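PDB 4OTE: lipoprotein from Clostridium difficile, which probably captures methionine outside the cell for uptake, as a membrane-attached, zinc-binding lipoprotein of the NlpA family with a periplasmic-binding-protein fold. Local coordinates for residues Tyr83-Ile88 and Tyr197-Ala202; Tyr90-Lys95 and Ser161-Val166; Asn111-Ser116 and Asp134-Pro139. All blocks are in the same frame, centred on the assembly; numbering follows the deposited sequence.

How the interactions relate
Interaction 1 is the buried one: it pairs strand 76-84 with strand 199-204 in the mixed sheet of one lobe and lines the selenomethionine pocket. Interactions 2 and 3 belong to the other lobe, both only partly buried and away from the annotated sites, and each is nested along the chain inside the loop closed by interaction 1. The chemistry follows the place. Backbone bonds and a bridging water dominate 83-88 with 197-202; a leucine under a tyrosine face, edged by a lysine, joins the two loops of 90-95 with 161-166; and one serine-to-backbone bond fastens the loop 134-139 to the N-terminal part of helix 112-124.

Interaction 1 of 3, residues Tyr83-Ile88 and Tyr197-Ala202; sequences YVCPAI and YANLLA. With MSE (selenomethionine), chain C.
This is a buried antiparallel strand pairing in the periplasmic-binding-protein fold, made where strand 76-84 meets strand 199-204 beside the bound selenomethionine. Y83 and N199 form an antiparallel hydrogen-bonded pair: N199 N gives a short bond of 2.6 Å to Y83 O, bent to 136° at the hydrogen, while the return bond from Y83 N to N199 O is weak at 3.5 Å. Within these two segments the pairing is this one bridge, and 83-88 leaves its strand after V84.

The side chains of the pair lie on the same face of the sheet. A chi1 of 48° sets Y83 CG between the backbone N and the carbonyl carbon, which swings the ring over so that CE1 comes within 3.4 Å of N199 CB. A large flat residue suits this place, since the same ring also packs on P15 and L19 of helix 13-22. Beside the bridge, V84 CG2 meets A198 CB at 4.2 Å, where the small alanine lets the backbones approach closely.

C85, just past the end of strand 76-84, and N199 belong to the ligand pocket. C85 CB stands 3.7 Å from atom O of the selenomethionine. A water completes the junction: it accepts from C85 N at 2.8 Å and donates to Y197 O and to the selenomethionine O, 2.7 and 2.8 Å away.

Interaction 2 of 3, residues Tyr90-Lys95 and Ser161-Val166; sequences YSYKIK and SSLPDV
L163 fills the apolar centre of this loop-to-loop contact, where the chain leaving strand 88-90 in an ST turn packs on the loop that leads into strand 168-171. Both of its methyls reach Y90 CB; CD2 also rests 3.6 Å from Y90 O, and CD1 lies over the outer part of the Y92 ring face. L163 CB sits beneath that ring as a CH-pi contact, 4.0 Å from the centroid and 29° off the ring normal. The leucine also touches A169 and I171 of strand 168-171, so a branched aliphatic residue suits a position that joins strand to loop.

Y92 is the lid at the surface, its side chain crossing that of L163 at about a right angle. P164 takes the ring edge instead, with CG in the ring plane and CD 4.0 Å from CE2; the two side chains run alongside each other in the same direction.

The buried S91 holds the turn: its OG receives the backbone N-H groups of K93 and I94 and is also hydrogen-bonded to T167 O, which ties the turn to the chain just before strand 168-171. Outward, the contact becomes polar. A water accepts from Y92 N and lies 2.8 Å from L163 O, spanning the gap between the backbones. K93 suits the solvent-exposed border because its long chain, extended beyond CG, carries the ammonium across to the other loop while its CD passes 3.4 Å from V166 O. At its far end, NZ makes a weak hydrogen bond of 3.0 Å to P164 O.

Interaction 3 of 3, residues Asn111-Ser116 and Asp134-Pro139; sequences NPSSCS and DGLVSP
S116 and V137 make the polar tie of this contact, in which the N-terminal part of helix 112-124 receives a loop that follows the same helix in the chain. The S116 hydroxyl is turned opposite the backbone N (chi1 175°), and from there OG reaches outward to accept V137 N at 3.0 Å in a nearly straight bond of 172°. Serine suits the site: its short arm offers an acceptor to a loop N-H without holding the two backbones apart. V137 CG2 packs 3.5 Å from the same OG.

L136 extends along the helix surface. Its CG is anti to the carbonyl carbon (chi1 -67°), and the two methyls separate from there: CD2 rests 3.7 Å from S116 CB and also reaches S113, whereas CD1 meets P112 CB at 4.1 Å. Proline is well placed in a first turn, where its missing N-H costs no helical bond. Just before it, N111 is the N-cap, its OD1 accepting S114 N at 2.9 Å on a carbonyl lone pair.

C115 points its sulfur to the other end of the loop, with SG 3.9 Å from P139 CD. V137 meanwhile lies on L119 and R120 further along the same helix. The C115-P139 corner binds the contact into the lobe: C115 touches I108 of strand 105-109 and E153 of strand 150-154, and P139 packs on F151 and E153 of the latter strand.

Interaction 1 of 3, residues Tyr83-Ile88 and Tyr197-Ala202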
# COMPACT_ATOMS: atom_id res chain seq x y z
N TYR A 83 6.09 -3.12 -7.52
CA TYR A 83 6.44 -3.78 -6.28
C TYR A 83 5.22 -4.00 -5.40
O TYR A 83 4.25 -3.24 -5.47
CB TYR A 83 7.48 -2.95 -5.51
CG TYR A 83 7.11 -1.48 -5.39
CD1 TYR A 83 6.19 -1.05 -4.44
CD2 TYR A 83 7.69 -0.54 -6.23
CE1 TYR A 83 5.85 0.29 -4.34
CE2 TYR A 83 7.36 0.81 -6.13
CZ TYR A 83 6.44 1.22 -5.18
OH TYR A 83 6.11 2.55 -5.09
N VAL A 84 5.29 -5.05 -4.58
CA VAL A 84 4.23 -5.37 -3.64
C VAL A 84 4.65 -4.91 -2.25
O VAL A 84 5.84 -4.93 -1.92
CB VAL A 84 3.96 -6.89 -3.59
CG1 VAL A 84 2.66 -7.16 -2.86
CG2 VAL A 84 3.91 -7.47 -5.00
N CYS A 85 3.67 -4.49 -1.45
CA CYS A 85 3.89 -4.05 -0.09
C CYS A 85 2.94 -4.86 0.79
O CYS A 85 1.88 -4.36 1.18
CB CYS A 85 3.60 -2.55 0.05
SG CYS A 85 4.61 -1.47 -1.00
N PRO A 86 3.30 -6.12 1.09
CA PRO A 86 2.40 -6.98 1.85
C PRO A 86 1.99 -6.33 3.17
O PRO A 86 2.83 -5.73 3.84
CB PRO A 86 3.24 -8.23 2.13
CG PRO A 86 4.30 -8.23 1.09
CD PRO A 86 4.57 -6.79 0.77
N ALA A 87 0.71 -6.44 3.51
CA ALA A 87 0.22 -5.96 4.80
C ALA A 87 0.96 -6.69 5.91
O ALA A 87 1.18 -7.90 5.83
CB ALA A 87 -1.28 -6.20 4.92
N ILE A 88 1.35 -5.96 6.94
CA ILE A 88 2.05 -6.53 8.08
C ILE A 88 1.24 -6.28 9.34
O ILE A 88 0.73 -5.18 9.55
CB ILE A 88 3.48 -5.94 8.22
CG1 ILE A 88 4.34 -6.42 7.05
CG2 ILE A 88 4.11 -6.36 9.55
CD1 ILE A 88 5.67 -5.71 6.93
N TYR A 197 -1.88 -6.95 -6.06
CA TYR A 197 -1.77 -5.75 -5.22
C TYR A 197 -0.43 -5.03 -5.39
O TYR A 197 -0.01 -4.26 -4.51
CB TYR A 197 -2.02 -6.13 -3.76
CG TYR A 197 -3.37 -6.77 -3.55
CD1 TYR A 197 -4.53 -6.09 -3.91
CD2 TYR A 197 -3.50 -8.04 -2.99
CE1 TYR A 197 -5.78 -6.66 -3.73
CE2 TYR A 197 -4.74 -8.62 -2.81
CZ TYR A 197 -5.88 -7.92 -3.18
OH TYR A 197 -7.12 -8.47 -3.00
N ALA A 198 0.24 -5.26 -6.51
CA ALA A 198 1.49 -4.56 -6.80
C ALA A 198 1.21 -3.07 -6.98
O ALA A 198 0.32 -2.68 -7.74
CB ALA A 198 2.14 -5.12 -8.05
N ASN A 199 1.93 -2.23 -6.24
CA ASN A 199 1.87 -0.79 -6.44
C ASN A 199 2.45 -0.46 -7.80
O ASN A 199 3.28 -1.21 -8.33
CB ASN A 199 2.62 -0.04 -5.35
CG ASN A 199 1.95 -0.15 -3.99
OD1 ASN A 199 1.23 -1.11 -3.71
ND2 ASN A 199 2.18 0.84 -3.14
N LEU A 200 2.02 0.66 -8.36
CA LEU A 200 2.39 1.01 -9.73
C LEU A 200 2.17 2.48 -10.01
O LEU A 200 1.50 3.19 -9.25
CB LEU A 200 1.60 0.14 -10.72
CG LEU A 200 0.15 -0.24 -10.37
CD1 LEU A 200 -0.78 0.96 -10.41
CD2 LEU A 200 -0.36 -1.34 -11.29
N LEU A 201 2.76 2.94 -11.10
CA LEU A 201 2.54 4.29 -11.58
C LEU A 201 1.13 4.36 -12.17
O LEU A 201 0.69 3.43 -12.85
CB LEU A 201 3.58 4.66 -12.64
CG LEU A 201 3.72 6.15 -12.96
CD1 LEU A 201 4.47 6.87 -11.85
CD2 LEU A 201 4.41 6.34 -14.30
N ALA A 202 0.43 5.44 -11.86
CA ALA A 202 -0.88 5.71 -12.44
C ALA A 202 -0.83 7.03 -13.18
O ALA A 202 -0.10 7.95 -12.79
CB ALA A 202 -1.95 5.73 -11.36
N MSE C . 1.27 0.63 -0.21
CA MSE C . -0.18 0.26 -0.02
C MSE C . -0.30 -1.22 -0.07
O MSE C . 0.11 -1.85 -1.05
OXT MSE C . -0.83 -1.81 0.87
CB MSE C . -1.09 0.87 -1.09
CG MSE C . -2.57 0.61 -0.78
SE MSE C . -3.72 1.23 -2.26
CE MSE C . -3.50 3.15 -1.95
O HOH W 1 0.96 -4.33 -2.04

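Interaction 2 of 3, residues Tyr90-Lys95 and Ser161-Val166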
# COMPACT_ATOMS: atom_id res chain seq x y z
N TYR A 90 1.31 -5.73 13.12
CA TYR A 90 2.24 -5.23 14.13
C TYR A 90 1.66 -5.40 15.52
O TYR A 90 0.45 -5.45 15.69
CB TYR A 90 2.55 -3.75 13.89
CG TYR A 90 3.30 -3.46 12.62
CD1 TYR A 90 2.62 -3.25 11.42
CD2 TYR A 90 4.69 -3.36 12.60
CE1 TYR A 90 3.30 -2.98 10.25
CE2 TYR A 90 5.38 -3.09 11.43
CZ TYR A 90 4.67 -2.89 10.26
OH TYR A 90 5.34 -2.62 9.08
N SER A 91 2.54 -5.47 16.52
CA SER A 91 2.12 -5.61 17.91
C SER A 91 3.23 -5.17 18.86
O SER A 91 4.40 -5.46 18.62
CB SER A 91 1.73 -7.07 18.19
OG SER A 91 1.29 -7.23 19.53
N TYR A 92 2.85 -4.45 19.91
CA TYR A 92 3.75 -4.12 21.01
C TYR A 92 3.59 -5.09 22.20
O TYR A 92 4.32 -4.99 23.18
CB TYR A 92 3.50 -2.69 21.53
CG TYR A 92 3.90 -1.55 20.62
CD1 TYR A 92 4.89 -1.71 19.65
CD2 TYR A 92 3.32 -0.29 20.77
CE1 TYR A 92 5.26 -0.65 18.83
CE2 TYR A 92 3.69 0.77 19.96
CZ TYR A 92 4.66 0.58 18.99
OH TYR A 92 5.03 1.63 18.19
N LYS A 93 2.64 -6.01 22.10
CA LYS A 93 2.23 -6.82 23.25
C LYS A 93 2.48 -8.33 23.09
O LYS A 93 2.65 -9.02 24.09
CB LYS A 93 0.76 -6.54 23.56
CG LYS A 93 0.51 -5.07 23.85
CD LYS A 93 -0.94 -4.78 24.22
CE LYS A 93 -1.16 -3.29 24.40
NZ LYS A 93 -2.57 -2.98 24.74
N ILE A 94 2.50 -8.82 21.85
CA ILE A 94 2.81 -10.23 21.58
C ILE A 94 3.80 -10.37 20.42
O ILE A 94 3.92 -9.46 19.59
CB ILE A 94 1.54 -11.05 21.27
CG1 ILE A 94 0.80 -10.46 20.06
CG2 ILE A 94 0.62 -11.09 22.48
CD1 ILE A 94 -0.38 -11.30 19.60
N LYS A 95 4.50 -11.50 20.37
CA LYS A 95 5.49 -11.76 19.33
C LYS A 95 5.03 -12.78 18.29
O LYS A 95 5.63 -12.88 17.22
CB LYS A 95 6.81 -12.22 19.96
CG LYS A 95 7.43 -11.22 20.92
CD LYS A 95 8.95 -11.18 20.79
CE LYS A 95 9.39 -10.31 19.62
NZ LYS A 95 10.85 -10.38 19.36
N SER A 161 -0.79 4.97 15.88
CA SER A 161 -0.85 5.46 17.27
C SER A 161 -1.76 4.63 18.18
O SER A 161 -1.81 4.86 19.38
CB SER A 161 -1.29 6.93 17.30
OG SER A 161 -2.67 7.06 16.99
N SER A 162 -2.49 3.66 17.61
CA SER A 162 -3.37 2.79 18.38
C SER A 162 -2.67 1.56 18.99
O SER A 162 -3.23 0.88 19.85
CB SER A 162 -4.53 2.31 17.49
OG SER A 162 -4.12 1.27 16.62
N LEU A 163 -1.45 1.28 18.54
CA LEU A 163 -0.74 0.06 18.93
C LEU A 163 -0.56 -0.13 20.44
O LEU A 163 -0.62 -1.26 20.92
CB LEU A 163 0.62 -0.04 18.23
CG LEU A 163 0.59 -0.59 16.80
CD1 LEU A 163 1.96 -0.42 16.14
CD2 LEU A 163 0.17 -2.06 16.78
N PRO A 164 -0.32 0.96 21.19
CA PRO A 164 -0.26 0.81 22.65
C PRO A 164 -1.59 0.42 23.30
O PRO A 164 -1.59 -0.16 24.38
CB PRO A 164 0.18 2.20 23.12
CG PRO A 164 0.88 2.80 21.95
CD PRO A 164 0.11 2.30 20.76
N ASP A 165 -2.71 0.72 22.64
CA ASP A 165 -4.04 0.50 23.21
C ASP A 165 -4.75 -0.75 22.67
O ASP A 165 -5.86 -1.06 23.11
CB ASP A 165 -4.92 1.73 22.96
CG ASP A 165 -4.22 3.03 23.34
OD1 ASP A 165 -3.56 3.07 24.39
OD2 ASP A 165 -4.35 4.01 22.58
N VAL A 166 -4.12 -1.45 21.73
CA VAL A 166 -4.68 -2.68 21.16
C VAL A 166 -3.65 -3.80 21.21
O VAL A 166 -2.48 -3.56 21.50
CB VAL A 166 -5.16 -2.48 19.70
CG1 VAL A 166 -6.21 -1.38 19.63
CG2 VAL A 166 -4.00 -2.19 18.76
O HOH W 2 0.14 -3.85 20.11

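Interaction 3 of 3, residues Asn111-Ser116 and Asp134-Pro139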
# COMPACT_ATOMS: atom_id res chain seq x y z
N ASN A 111 -11.62 1.06 5.61
CA ASN A 111 -11.76 0.80 4.18
C ASN A 111 -12.33 -0.61 3.95
O ASN A 111 -11.69 -1.59 4.34
CB ASN A 111 -10.41 0.95 3.48
CG ASN A 111 -10.48 0.69 1.98
OD1 ASN A 111 -10.43 -0.46 1.54
ND2 ASN A 111 -10.58 1.75 1.19
N PRO A 112 -13.52 -0.72 3.33
CA PRO A 112 -14.17 -2.03 3.17
C PRO A 112 -13.29 -3.11 2.53
O PRO A 112 -13.31 -4.26 2.97
CB PRO A 112 -15.38 -1.73 2.28
CG PRO A 112 -15.69 -0.30 2.56
CD PRO A 112 -14.38 0.37 2.83
N SER A 113 -12.53 -2.74 1.51
CA SER A 113 -11.66 -3.70 0.81
C SER A 113 -10.49 -4.16 1.68
O SER A 113 -10.20 -5.35 1.75
CB SER A 113 -11.14 -3.10 -0.50
OG SER A 113 -12.22 -2.76 -1.34
N SER A 114 -9.82 -3.21 2.34
CA SER A 114 -8.72 -3.51 3.26
C SER A 114 -9.19 -4.35 4.45
O SER A 114 -8.54 -5.32 4.83
CB SER A 114 -8.07 -2.23 3.78
OG SER A 114 -7.66 -1.38 2.71
N CYS A 115 -10.32 -3.95 5.03
CA CYS A 115 -10.94 -4.67 6.14
C CYS A 115 -11.23 -6.12 5.75
O CYS A 115 -10.79 -7.05 6.43
CB CYS A 115 -12.24 -3.98 6.54
SG CYS A 115 -13.15 -4.80 7.88
N SER A 116 -11.95 -6.30 4.65
CA SER A 116 -12.28 -7.62 4.12
C SER A 116 -11.03 -8.47 3.88
O SER A 116 -10.97 -9.65 4.24
CB SER A 116 -13.07 -7.46 2.82
OG SER A 116 -13.31 -8.72 2.21
N ASP A 134 -16.19 -14.77 -2.84
CA ASP A 134 -15.17 -13.73 -3.03
C ASP A 134 -15.71 -12.30 -2.79
O ASP A 134 -15.06 -11.32 -3.15
CB ASP A 134 -14.55 -13.84 -4.43
CG ASP A 134 -15.56 -13.65 -5.55
OD1 ASP A 134 -16.76 -13.94 -5.34
OD2 ASP A 134 -15.16 -13.23 -6.65
N GLY A 135 -16.88 -12.19 -2.16
CA GLY A 135 -17.48 -10.90 -1.84
C GLY A 135 -16.85 -10.30 -0.59
O GLY A 135 -16.21 -11.01 0.18
N LEU A 136 -17.04 -9.00 -0.39
CA LEU A 136 -16.46 -8.30 0.76
C LEU A 136 -17.05 -8.80 2.07
O LEU A 136 -18.27 -8.94 2.21
CB LEU A 136 -16.68 -6.79 0.64
CG LEU A 136 -15.94 -6.06 -0.49
CD1 LEU A 136 -16.30 -4.59 -0.48
CD2 LEU A 136 -14.43 -6.24 -0.37
N VAL A 137 -16.18 -9.07 3.04
CA VAL A 137 -16.59 -9.50 4.37
C VAL A 137 -16.27 -8.43 5.41
O VAL A 137 -15.36 -7.62 5.22
CB VAL A 137 -15.94 -10.84 4.78
CG1 VAL A 137 -16.40 -11.96 3.86
CG2 VAL A 137 -14.42 -10.76 4.80
N SER A 138 -17.04 -8.44 6.49
CA SER A 138 -16.85 -7.53 7.61
C SER A 138 -16.88 -8.34 8.92
O SER A 138 -17.25 -9.52 8.89
CB SER A 138 -17.95 -6.46 7.61
OG SER A 138 -19.20 -7.01 7.97
N PRO A 139 -16.50 -7.72 10.05
CA PRO A 139 -16.55 -8.43 11.34
C PRO A 139 -17.93 -9.01 11.71
O PRO A 139 -18.02 -9.96 12.49
CB PRO A 139 -16.14 -7.35 12.35
CG PRO A 139 -15.31 -6.39 11.56
CD PRO A 139 -15.90 -6.38 10.18